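Local coordinates for Can2 (PDB 7BDV), which is a nuclease with dual specificity that binds cyclic tetra-adenylate as an ancillary effector of type III CRISPR defence, at residues 47-50 and 51-55; 104-107 and 108-112; 340-344 and 345-349; 240-243 and 244-248. One frame throughout, in Å; residues are numbered along the deposited sequence.

Contact 1: 47-50 and 51-55. With nucleotides of chain E.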
loop_
_atom_site.group_PDB
_atom_site.type_symbol
_atom_site.label_atom_id
_atom_site.label_comp_id
_atom_site.label_asym_id
_atom_site.label_seq_id
_atom_site.Cartn_x
_atom_site.Cartn_y
_atom_site.Cartn_z
ATOM N N GLU A 47 -15.695 9.115 12.070
ATOM C CA GLU A 47 -14.801 8.154 12.773
ATOM C C GLU A 47 -13.385 8.746 12.958
ATOM O O GLU A 47 -12.696 8.328 13.924
ATOM C CB GLU A 47 -14.797 6.780 12.093
ATOM C CG GLU A 47 -14.530 6.801 10.592
ATOM C CD GLU A 47 -15.741 6.740 9.647
ATOM O OE1 GLU A 47 -16.796 7.385 9.954
ATOM O OE2 GLU A 47 -15.626 6.070 8.571
ATOM N N ARG A 48 -12.957 9.700 12.120
ATOM C CA ARG A 48 -11.636 10.378 12.270
ATOM C C ARG A 48 -11.614 11.240 13.539
ATOM O O ARG A 48 -10.551 11.365 14.156
ATOM C CB ARG A 48 -11.317 11.250 11.057
ATOM C CG ARG A 48 -10.969 10.409 9.842
ATOM C CD ARG A 48 -10.889 11.211 8.576
ATOM N NE ARG A 48 -10.667 10.268 7.496
ATOM C CZ ARG A 48 -10.760 10.561 6.204
ATOM N NH1 ARG A 48 -11.056 11.789 5.804
ATOM N NH2 ARG A 48 -10.525 9.599 5.318
ATOM N N VAL A 49 -12.738 11.844 13.888
ATOM C CA VAL A 49 -12.872 12.611 15.152
ATOM C C VAL A 49 -12.571 11.650 16.309
ATOM O O VAL A 49 -11.817 12.039 17.205
ATOM C CB VAL A 49 -14.249 13.299 15.273
ATOM C CG1 VAL A 49 -14.409 13.970 16.624
ATOM C CG2 VAL A 49 -14.448 14.314 14.159
ATOM N N GLN A 50 -13.097 10.423 16.258
ATOM C CA GLN A 50 -12.971 9.416 17.360
ATOM C C GLN A 50 -11.514 8.930 17.442
ATOM O O GLN A 50 -10.959 8.838 18.564
ATOM C CB GLN A 50 -13.986 8.295 17.132
ATOM C CG GLN A 50 -14.031 7.191 18.186
ATOM C CD GLN A 50 -15.227 6.268 18.002
ATOM O OE1 GLN A 50 -16.373 6.713 17.883
ATOM N NE2 GLN A 50 -14.993 4.962 18.005
ATOM N N ARG A 51 -10.876 8.675 16.295
ATOM C CA ARG A 51 -9.420 8.344 16.272
ATOM C C ARG A 51 -8.596 9.480 16.882
ATOM O O ARG A 51 -7.683 9.166 17.653
ATOM C CB ARG A 51 -8.955 8.024 14.867
ATOM C CG ARG A 51 -9.559 6.726 14.363
ATOM C CD ARG A 51 -8.919 6.424 13.033
ATOM N NE ARG A 51 -9.428 5.220 12.415
ATOM C CZ ARG A 51 -9.003 4.769 11.247
ATOM N NH1 ARG A 51 -8.072 5.431 10.573
ATOM N NH2 ARG A 51 -9.528 3.666 10.750
ATOM N N PHE A 52 -8.901 10.730 16.555
ATOM C CA PHE A 52 -8.173 11.914 17.071
ATOM C C PHE A 52 -8.293 11.958 18.603
ATOM O O PHE A 52 -7.300 12.287 19.251
ATOM C CB PHE A 52 -8.712 13.210 16.478
ATOM C CG PHE A 52 -7.919 14.428 16.861
ATOM C CD1 PHE A 52 -8.169 15.091 18.052
ATOM C CD2 PHE A 52 -6.867 14.877 16.067
ATOM C CE1 PHE A 52 -7.400 16.182 18.433
ATOM C CE2 PHE A 52 -6.111 15.965 16.442
ATOM C CZ PHE A 52 -6.372 16.623 17.626
ATOM N N ARG A 53 -9.493 11.698 19.135
ATOM C CA ARG A 53 -9.751 11.711 20.602
ATOM C C ARG A 53 -8.929 10.600 21.253
ATOM O O ARG A 53 -8.303 10.856 22.284
ATOM C CB ARG A 53 -11.252 11.553 20.879
ATOM C CG ARG A 53 -12.105 12.713 20.385
ATOM C CD ARG A 53 -13.595 12.558 20.728
ATOM N NE ARG A 53 -14.368 13.762 20.444
ATOM C CZ ARG A 53 -14.458 14.821 21.263
ATOM N NH1 ARG A 53 -13.818 14.847 22.423
ATOM N NH2 ARG A 53 -15.182 15.868 20.905
ATOM N N GLN A 54 -8.934 9.405 20.663
ATOM C CA GLN A 54 -8.226 8.205 21.173
ATOM C C GLN A 54 -6.714 8.444 21.148
ATOM O O GLN A 54 -6.036 8.080 22.143
ATOM C CB GLN A 54 -8.616 6.980 20.335
ATOM C CG GLN A 54 -8.168 5.649 20.905
ATOM C CD GLN A 54 -8.564 5.498 22.356
ATOM O OE1 GLN A 54 -9.624 5.941 22.785
ATOM N NE2 GLN A 54 -7.685 4.896 23.136
ATOM N N ALA A 55 -6.189 9.042 20.074
ATOM C CA ALA A 55 -4.743 9.319 19.934
ATOM C C ALA A 55 -4.309 10.356 20.979
ATOM O O ALA A 55 -3.165 10.266 21.444
ATOM C CB ALA A 55 -4.427 9.796 18.542
ATOM P P A E 4 -5.266 16.549 -2.725
ATOM O OP1 A E 4 -6.272 17.633 -2.864
ATOM O OP2 A E 4 -3.803 16.556 -2.446
ATOM O "O5'" A E 4 -5.986 15.820 -1.491
ATOM C "C5'" A E 4 -5.388 14.726 -0.844
ATOM C "C4'" A E 4 -5.802 14.815 0.606
ATOM O "O4'" A E 4 -7.258 14.905 0.689
ATOM C "C3'" A E 4 -5.404 13.603 1.439
ATOM O "O3'" A E 4 -4.888 14.098 2.685
ATOM C "C2'" A E 4 -6.722 12.845 1.570
ATOM O "O2'" A E 4 -6.767 11.937 2.653
ATOM C "C1'" A E 4 -7.705 14.005 1.677
ATOM N N9 A E 4 -9.087 13.680 1.404
ATOM C C8 A E 4 -9.603 12.980 0.307
ATOM N N7 A E 4 -10.918 12.876 0.362
ATOM C C5 A E 4 -11.280 13.508 1.552
ATOM C C6 A E 4 -12.526 13.699 2.194
ATOM N N6 A E 4 -13.665 13.257 1.684
ATOM N N1 A E 4 -12.551 14.351 3.395
ATOM C C2 A E 4 -11.378 14.757 3.904
ATOM N N3 A E 4 -10.148 14.643 3.386
ATOM C C4 A E 4 -10.165 13.990 2.204
#
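Val49 and Arg53 run alongside each other one turn apart on helix 47-55, with the methyl CG1 of Val49 3.8 Å from NE of Arg53. The arginine first passes the valine carbonyl: its CG, anti to its own carbonyl carbon (chi1 -65°), lies 3.3 Å from Val49 O, CD follows, and NE, at the start of the guanidinium, brushes the methyl. A long, flexible arginine suits this exposed position. Beneath the side chains are regular helical bonds, among them Arg53 N to Val49 O and Phe52 N to Arg48 O, each 3.0 Å long. Val49 and Phe52 are buried, as their apolar groups require. Both lean on Leu39, in the beta-alpha-beta unit of strand 36-41, helix 47-55 and strand 62-67 of the CARF domain, while Val26 and Val29 of the neighbouring helix 23-31 pack on Phe52. Arg48 leaves the helix on another side, its chain stretched from CG to NE, and a long, weak ion pair links its NH2 to Asp20. Its NH1 lies 3.5 Å from C2 of A4 of chain E, which sits in the guanidinium plane. Arg48 thus gives the adenine an edge-on van der Waals contact that helps shape the surface binding the cyclic nucleotide.

Contact 2: 104-107 and 108-112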
loop_
_atom_site.group_PDB
_atom_site.type_symbol
_atom_site.label_atom_id
_atom_site.label_comp_id
_atom_site.label_asym_id
_atom_site.label_seq_id
_atom_site.Cartn_x
_atom_site.Cartn_y
_atom_site.Cartn_z
ATOM N N ALA A 104 -8.648 27.110 1.168
ATOM C CA ALA A 104 -9.743 27.944 1.718
ATOM C C ALA A 104 -9.317 28.486 3.082
ATOM O O ALA A 104 -9.413 29.704 3.294
ATOM C CB ALA A 104 -11.000 27.126 1.808
ATOM N N ALA A 105 -8.833 27.610 3.953
ATOM C CA ALA A 105 -8.488 27.926 5.358
ATOM C C ALA A 105 -7.239 28.797 5.375
ATOM O O ALA A 105 -7.221 29.804 6.064
ATOM C CB ALA A 105 -8.331 26.641 6.141
ATOM N N PHE A 106 -6.207 28.432 4.614
ATOM C CA PHE A 106 -4.990 29.258 4.470
ATOM C C PHE A 106 -5.379 30.697 4.132
ATOM O O PHE A 106 -4.934 31.634 4.840
ATOM C CB PHE A 106 -4.064 28.676 3.404
ATOM C CG PHE A 106 -2.729 29.344 3.352
ATOM C CD1 PHE A 106 -1.717 28.983 4.229
ATOM C CD2 PHE A 106 -2.470 30.306 2.400
ATOM C CE1 PHE A 106 -0.467 29.577 4.143
ATOM C CE2 PHE A 106 -1.208 30.876 2.297
ATOM C CZ PHE A 106 -0.215 30.524 3.178
ATOM N N ASP A 107 -6.188 30.874 3.085
ATOM C CA ASP A 107 -6.617 32.200 2.576
ATOM C C ASP A 107 -7.180 33.080 3.711
ATOM O O ASP A 107 -6.776 34.248 3.798
ATOM C CB ASP A 107 -7.651 32.049 1.458
ATOM C CG ASP A 107 -8.047 33.385 0.853
ATOM O OD1 ASP A 107 -7.268 33.916 0.032
ATOM O OD2 ASP A 107 -9.129 33.908 1.231
ATOM N N ARG A 108 -8.098 32.562 4.525
ATOM C CA ARG A 108 -8.794 33.354 5.579
ATOM C C ARG A 108 -7.856 33.587 6.769
ATOM O O ARG A 108 -7.927 34.669 7.364
ATOM C CB ARG A 108 -10.061 32.646 6.060
ATOM C CG ARG A 108 -11.081 32.372 4.969
ATOM C CD ARG A 108 -11.177 33.470 3.921
ATOM N NE ARG A 108 -11.551 34.735 4.525
ATOM C CZ ARG A 108 -11.333 35.936 3.998
ATOM N NH1 ARG A 108 -10.705 36.071 2.839
ATOM N NH2 ARG A 108 -11.737 37.013 4.650
ATOM N N PHE A 109 -6.997 32.617 7.100
ATOM C CA PHE A 109 -6.027 32.737 8.212
ATOM C C PHE A 109 -4.920 33.722 7.818
ATOM O O PHE A 109 -4.493 34.506 8.680
ATOM C CB PHE A 109 -5.523 31.363 8.644
ATOM C CG PHE A 109 -6.411 30.698 9.661
ATOM C CD1 PHE A 109 -7.589 30.099 9.281
ATOM C CD2 PHE A 109 -6.037 30.652 10.988
ATOM C CE1 PHE A 109 -8.402 29.474 10.222
ATOM C CE2 PHE A 109 -6.852 30.050 11.931
ATOM C CZ PHE A 109 -8.020 29.449 11.544
ATOM N N ARG A 110 -4.500 33.728 6.556
ATOM C CA ARG A 110 -3.497 34.705 6.057
ATOM C C ARG A 110 -4.115 36.116 6.094
ATOM O O ARG A 110 -3.469 37.056 6.624
ATOM C CB ARG A 110 -3.032 34.344 4.646
ATOM C CG ARG A 110 -1.930 35.251 4.117
ATOM C CD ARG A 110 -1.434 34.872 2.731
ATOM N NE ARG A 110 -2.486 35.054 1.741
ATOM C CZ ARG A 110 -2.535 34.455 0.553
ATOM N NH1 ARG A 110 -1.568 33.636 0.170
ATOM N NH2 ARG A 110 -3.562 34.682 -0.251
ATOM N N HIS A 111 -5.330 36.273 5.569
ATOM C CA HIS A 111 -6.055 37.568 5.533
ATOM C C HIS A 111 -6.141 38.174 6.946
ATOM O O HIS A 111 -6.047 39.401 7.054
ATOM C CB HIS A 111 -7.425 37.402 4.866
ATOM C CG HIS A 111 -8.203 38.671 4.812
ATOM N ND1 HIS A 111 -8.049 39.594 3.787
ATOM C CD2 HIS A 111 -9.143 39.177 5.645
ATOM C CE1 HIS A 111 -8.851 40.617 4.004
ATOM N NE2 HIS A 111 -9.540 40.380 5.131
ATOM N N ASN A 112 -6.302 37.348 7.982
ATOM C CA ASN A 112 -6.414 37.779 9.406
ATOM C C ASN A 112 -5.063 37.736 10.124
ATOM O O ASN A 112 -5.080 37.738 11.353
ATOM C CB ASN A 112 -7.417 36.927 10.174
ATOM C CG ASN A 112 -8.851 37.213 9.800
ATOM O OD1 ASN A 112 -9.528 37.964 10.495
ATOM N ND2 ASN A 112 -9.305 36.681 8.677
HETATM O O HOH W 1 -5.312 35.290 2.016
#
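Asp107 and Arg108 point the same way from the helix, and OD2 of Asp107 receives NH1 of Arg108 at 3.1 Å in a nearly straight salt bridge (161° at the hydrogen). The arginine chain makes this possible by folding at chi2 and again at chi3 (-60°), which brings the guanidinium edge round to the neighbouring carboxylate. Asp107 OD2 accepts from Gln77 as well as from Arg108, and Arg108 also pairs through NE with Asp81.

On the buried side, Phe109 sets its ring edge against the carbonyl of the preceding turn, CD1 3.3 Å from Ala105 O. Ala105 and Phe109 both pack on Leu92, and helix 73-86 adds Cys80 against the alanine and Leu84 against the phenylalanine. The backbone is close here too, with Arg110 N 2.7 Å from Phe106 O.

The pairing of Asp107 with Arg110 is looser. Arg110 brings NH1 to the edge of the Phe106 ring, 3.5 Å from CE2, the two planes being 81° apart, while its NH2 makes only a long salt bridge to Asp107 OD1 at 3.8 Å. A water that donates to Asp107 O and accepts weakly from Arg110 NE lies between. The stronger partner of Arg110 is Asp107 of the second subunit. At the helix end, ND2 of Asn112 donates to Arg108 O at 2.8 Å, beside the backbone N.

Helix 99-111 thus lies with Ala105 and Phe109 against helix 73-86 and strand 90-93, Phe106 and Phe109 over Ile116 of strand 116-120, and Arg110 turned to the other subunit.

Contact 3: 340-344 and 345-349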
loop_
_atom_site.group_PDB
_atom_site.type_symbol
_atom_site.label_atom_id
_atom_site.label_comp_id
_atom_site.label_asym_id
_atom_site.label_seq_id
_atom_site.Cartn_x
_atom_site.Cartn_y
_atom_site.Cartn_z
ATOM N N LYS A 340 14.142 -6.882 -6.074
ATOM C CA LYS A 340 13.572 -5.862 -6.982
ATOM C C LYS A 340 12.143 -5.505 -6.529
ATOM O O LYS A 340 11.796 -4.305 -6.578
ATOM C CB LYS A 340 13.661 -6.348 -8.433
ATOM C CG LYS A 340 15.017 -6.082 -9.092
ATOM C CD LYS A 340 15.354 -6.998 -10.281
ATOM N N ARG A 341 11.338 -6.474 -6.088
ATOM C CA ARG A 341 9.951 -6.182 -5.630
ATOM C C ARG A 341 10.026 -5.325 -4.357
ATOM O O ARG A 341 9.261 -4.322 -4.253
ATOM C CB ARG A 341 9.124 -7.454 -5.423
ATOM C CG ARG A 341 7.675 -7.146 -5.050
ATOM C CD ARG A 341 6.746 -8.324 -5.240
ATOM N NE ARG A 341 6.668 -8.768 -6.628
ATOM C CZ ARG A 341 5.845 -8.290 -7.564
ATOM N NH1 ARG A 341 4.986 -7.316 -7.297
ATOM N NH2 ARG A 341 5.891 -8.803 -8.780
ATOM N N CYS A 342 10.926 -5.669 -3.437
ATOM C CA CYS A 342 11.169 -4.879 -2.210
ATOM C C CYS A 342 11.517 -3.430 -2.560
ATOM O O CYS A 342 10.883 -2.511 -1.990
ATOM C CB CYS A 342 12.265 -5.511 -1.364
ATOM S SG CYS A 342 11.701 -7.020 -0.564
ATOM N N LEU A 343 12.476 -3.214 -3.465
ATOM C CA LEU A 343 12.863 -1.850 -3.924
ATOM C C LEU A 343 11.621 -1.143 -4.480
ATOM O O LEU A 343 11.358 -0.000 -4.082
ATOM C CB LEU A 343 13.977 -1.926 -4.979
ATOM C CG LEU A 343 14.407 -0.582 -5.570
ATOM C CD1 LEU A 343 15.032 0.291 -4.485
ATOM C CD2 LEU A 343 15.363 -0.772 -6.746
ATOM N N ASN A 344 10.882 -1.811 -5.363
ATOM C CA ASN A 344 9.657 -1.263 -5.988
ATOM C C ASN A 344 8.627 -0.858 -4.909
ATOM O O ASN A 344 7.897 0.110 -5.130
ATOM C CB ASN A 344 9.050 -2.283 -6.947
ATOM C CG ASN A 344 7.947 -1.675 -7.782
ATOM O OD1 ASN A 344 8.219 -0.776 -8.572
ATOM N ND2 ASN A 344 6.717 -2.130 -7.593
ATOM N N ASN A 345 8.571 -1.575 -3.783
ATOM C CA ASN A 345 7.517 -1.411 -2.742
ATOM C C ASN A 345 8.023 -0.553 -1.573
ATOM O O ASN A 345 7.316 -0.492 -0.552
ATOM C CB ASN A 345 7.037 -2.776 -2.247
ATOM C CG ASN A 345 6.162 -3.493 -3.254
ATOM O OD1 ASN A 345 6.042 -3.084 -4.414
ATOM N ND2 ASN A 345 5.549 -4.574 -2.816
ATOM N N SER A 346 9.206 0.051 -1.716
ATOM C CA SER A 346 9.915 0.865 -0.693
ATOM C C SER A 346 10.170 0.047 0.581
ATOM O O SER A 346 10.127 0.625 1.680
ATOM C CB SER A 346 9.152 2.140 -0.375
ATOM O OG SER A 346 9.108 3.009 -1.494
ATOM N N ILE A 347 10.436 -1.252 0.450
ATOM C CA ILE A 347 10.814 -2.141 1.586
ATOM C C ILE A 347 12.332 -2.287 1.567
ATOM O O ILE A 347 12.859 -2.816 0.582
ATOM C CB ILE A 347 10.089 -3.488 1.472
ATOM C CG1 ILE A 347 8.570 -3.309 1.481
ATOM C CG2 ILE A 347 10.561 -4.469 2.526
ATOM C CD1 ILE A 347 7.806 -4.560 1.186
ATOM N N TYR A 348 13.007 -1.835 2.618
ATOM C CA TYR A 348 14.467 -2.070 2.774
ATOM C C TYR A 348 14.726 -3.571 2.902
ATOM O O TYR A 348 13.928 -4.290 3.553
ATOM C CB TYR A 348 15.039 -1.234 3.915
ATOM C CG TYR A 348 15.438 0.149 3.469
ATOM C CD1 TYR A 348 14.481 1.100 3.124
ATOM C CD2 TYR A 348 16.770 0.518 3.399
ATOM C CE1 TYR A 348 14.841 2.372 2.716
ATOM C CE2 TYR A 348 17.147 1.792 3.003
ATOM C CZ TYR A 348 16.177 2.724 2.662
ATOM O OH TYR A 348 16.505 3.993 2.272
ATOM N N VAL A 349 15.766 -4.072 2.241
ATOM C CA VAL A 349 16.019 -5.541 2.228
ATOM C C VAL A 349 17.471 -5.824 2.630
ATOM O O VAL A 349 18.392 -5.164 2.127
ATOM C CB VAL A 349 15.578 -6.217 0.909
ATOM C CG1 VAL A 349 16.198 -5.602 -0.335
ATOM C CG2 VAL A 349 15.831 -7.709 0.972
#
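Cys342 looks across the helix end at Ile347 and Val349, its CB 4.1 Å from Ile347 CB and equally far from Val349 CG1. The slim cysteine lets the strand come this close: helix 340-344 and strand 347-349 run roughly antiparallel, their axes 6.8 Å apart at the nearest point. Val349 sets CG1 between its backbone N and carbonyl carbon (chi1 55°), the rotation that turns this methyl onto Cys342. Beta-branched residues suit the strand side, offering broad apolar flanks.

A second group of side chains is polar. Asn345 lies beside Arg341, its ND2 4.0 Å from the arginine CG, with amide and guanidinium planes 77° apart. Asn344 comes across at a slant, its amide turned 46° from that of Asn345, and ND2 makes a weak hydrogen bond to Asn345 OD1, 3.4 Å long. Beyond them, Arg341 NH1 bonds Asn275 of the second subunit.

Between the two groups the backbone closes in a Schellman motif. Ile347 N donates to Cys342 O at 2.8 Å, and Ser346 N to Leu343 O at 3.2 Å from above the carbonyl plane. Ser346 takes the positive phi that glycine most often adopts at such a position. The carbonyls of Cys342 and Leu343 are therefore engaged as the chain reverses into the strand; Cys342 and Ile347 are buried, Val349 packs against the cysteine, and amides and arginine turn their polar chemistry toward the dimer interface.

Contact 4: 240-243 and 244-248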
loop_
_atom_site.group_PDB
_atom_site.type_symbol
_atom_site.label_atom_id
_atom_site.label_comp_id
_atom_site.label_asym_id
_atom_site.label_seq_id
_atom_site.Cartn_x
_atom_site.Cartn_y
_atom_site.Cartn_z
ATOM N N GLY A 240 14.197 -18.470 15.060
ATOM C CA GLY A 240 14.126 -17.634 16.280
ATOM C C GLY A 240 15.464 -16.994 16.592
ATOM O O GLY A 240 15.501 -15.850 17.054
ATOM N N TRP A 241 16.570 -17.721 16.410
ATOM C CA TRP A 241 17.922 -17.190 16.680
ATOM C C TRP A 241 18.136 -15.884 15.891
ATOM O O TRP A 241 18.747 -14.906 16.436
ATOM C CB TRP A 241 18.988 -18.235 16.366
ATOM C CG TRP A 241 19.134 -18.509 14.899
ATOM C CD1 TRP A 241 18.547 -19.522 14.211
ATOM C CD2 TRP A 241 19.942 -17.798 13.942
ATOM N NE1 TRP A 241 18.989 -19.538 12.914
ATOM C CE2 TRP A 241 19.808 -18.466 12.711
ATOM C CE3 TRP A 241 20.805 -16.701 14.017
ATOM C CZ2 TRP A 241 20.432 -18.030 11.548
ATOM C CZ3 TRP A 241 21.420 -16.266 12.859
ATOM C CH2 TRP A 241 21.240 -16.927 11.647
ATOM N N PHE A 242 17.658 -15.821 14.643
ATOM C CA PHE A 242 17.908 -14.635 13.788
ATOM C C PHE A 242 17.010 -13.477 14.237
ATOM O O PHE A 242 17.458 -12.344 14.179
ATOM C CB PHE A 242 17.648 -14.954 12.316
ATOM C CG PHE A 242 17.953 -13.784 11.418
ATOM C CD1 PHE A 242 19.243 -13.294 11.345
ATOM C CD2 PHE A 242 16.936 -13.128 10.716
ATOM C CE1 PHE A 242 19.517 -12.195 10.537
ATOM C CE2 PHE A 242 17.223 -12.048 9.903
ATOM C CZ PHE A 242 18.512 -11.575 9.829
ATOM N N GLU A 243 15.788 -13.764 14.664
ATOM C CA GLU A 243 14.867 -12.744 15.243
ATOM C C GLU A 243 15.550 -12.112 16.453
ATOM O O GLU A 243 15.472 -10.942 16.590
ATOM C CB GLU A 243 13.522 -13.380 15.638
ATOM C CG GLU A 243 12.796 -14.065 14.483
ATOM C CD GLU A 243 11.400 -14.591 14.808
ATOM O OE1 GLU A 243 10.539 -13.759 15.234
ATOM O OE2 GLU A 243 11.163 -15.829 14.628
ATOM N N HIS A 244 16.204 -12.886 17.302
ATOM C CA HIS A 244 16.907 -12.376 18.512
ATOM C C HIS A 244 18.126 -11.569 18.048
ATOM O O HIS A 244 18.425 -10.508 18.620
ATOM C CB HIS A 244 17.286 -13.502 19.452
ATOM C CG HIS A 244 16.166 -14.074 20.239
ATOM N ND1 HIS A 244 15.613 -15.304 19.933
ATOM C CD2 HIS A 244 15.524 -13.617 21.337
ATOM C CE1 HIS A 244 14.645 -15.573 20.788
ATOM N NE2 HIS A 244 14.580 -14.552 21.677
ATOM N N TYR A 245 18.830 -12.035 17.014
ATOM C CA TYR A 245 20.003 -11.297 16.492
ATOM C C TYR A 245 19.563 -9.880 16.094
ATOM O O TYR A 245 20.200 -8.880 16.483
ATOM C CB TYR A 245 20.674 -12.085 15.358
ATOM C CG TYR A 245 21.809 -11.341 14.716
ATOM C CD1 TYR A 245 22.949 -11.015 15.436
ATOM C CD2 TYR A 245 21.720 -10.913 13.401
ATOM C CE1 TYR A 245 23.963 -10.263 14.871
ATOM C CE2 TYR A 245 22.719 -10.161 12.828
ATOM C CZ TYR A 245 23.874 -9.903 13.537
ATOM O OH TYR A 245 24.815 -9.149 12.903
ATOM N N VAL A 246 18.506 -9.772 15.296
ATOM C CA VAL A 246 17.957 -8.482 14.801
ATOM C C VAL A 246 17.572 -7.606 16.012
ATOM O O VAL A 246 17.892 -6.420 16.030
ATOM C CB VAL A 246 16.766 -8.727 13.865
ATOM C CG1 VAL A 246 16.000 -7.452 13.568
ATOM C CG2 VAL A 246 17.190 -9.410 12.571
ATOM N N TYR A 247 16.866 -8.155 16.978
ATOM C CA TYR A 247 16.397 -7.385 18.161
ATOM C C TYR A 247 17.610 -6.884 18.942
ATOM O O TYR A 247 17.640 -5.732 19.355
ATOM C CB TYR A 247 15.498 -8.271 19.028
ATOM C CG TYR A 247 14.847 -7.517 20.150
ATOM C CD1 TYR A 247 13.711 -6.773 19.896
ATOM C CD2 TYR A 247 15.336 -7.545 21.443
ATOM C CE1 TYR A 247 13.035 -6.121 20.921
ATOM C CE2 TYR A 247 14.715 -6.840 22.464
ATOM C CZ TYR A 247 13.562 -6.124 22.202
ATOM O OH TYR A 247 12.931 -5.444 23.209
ATOM N N SER A 248 18.651 -7.710 19.074
ATOM C CA SER A 248 19.902 -7.374 19.813
ATOM C C SER A 248 20.701 -6.287 19.073
ATOM O O SER A 248 21.285 -5.420 19.752
ATOM C CB SER A 248 20.719 -8.613 20.132
ATOM O OG SER A 248 21.356 -9.138 18.990
#
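Gly240 O is gripped twice by one residue, His244. His244 N donates to Gly240 O at 3.1 Å as a regular helical bond, and His244 ND1 adds a second bond to Gly240 O at 2.9 Å. The ring bond is bent, 132° at the hydrogen, and comes from above the carbonyl plane rather than on a lone pair. With CG anti to its own carbonyl carbon (chi1 -75°), the imidazole folds back along the helix to reach the glycine, and as a donor it suits a place beside a carbonyl one turn earlier.

Both residues lie on the long helix 231-254, which belongs to a Card1-like endonuclease domain of the PDDEXK clan. On another side of this helix, the hydrophobic one, Val246 sends CG2 over a face of the Phe242 ring in a CH-pi contact, 3.9 Å from its centroid. Tyr245 meets the same phenylalanine at a slant, CD2 to CE1 of Phe242 3.8 Å, and its hydroxyl bonds Pro353 O. The tyrosine suits a partly exposed position, since its ring packs while its OH finds a polar partner. Glu243, pointing elsewhere, pairs with Arg295, and Ser248 OG turns back to Tyr245 O at 2.8 Å.

Overall arrangement
All four contacts are local, within one helix or at its end, yet they serve different places. Contacts 1 and 2 lie in helices of the CARF domain, their centres about 26 Å apart, and contacts 3 and 4 in the endonuclease part, about 22 Å apart. Contact 1 has two of its eight touching residues buried, the others four each, and contact 3 buries polar Arg341 and Asn345 near the second subunit. Contact 1 reaches the cyclic nucleotide; contacts 2 and 3 both touch the second subunit, through a charge network in one and amides with an arginine in the other. Contact 4 meets no other protein chain and combines aromatic packing with a doubly gripped carbonyl. Contact 3 alone passes from helix to strand.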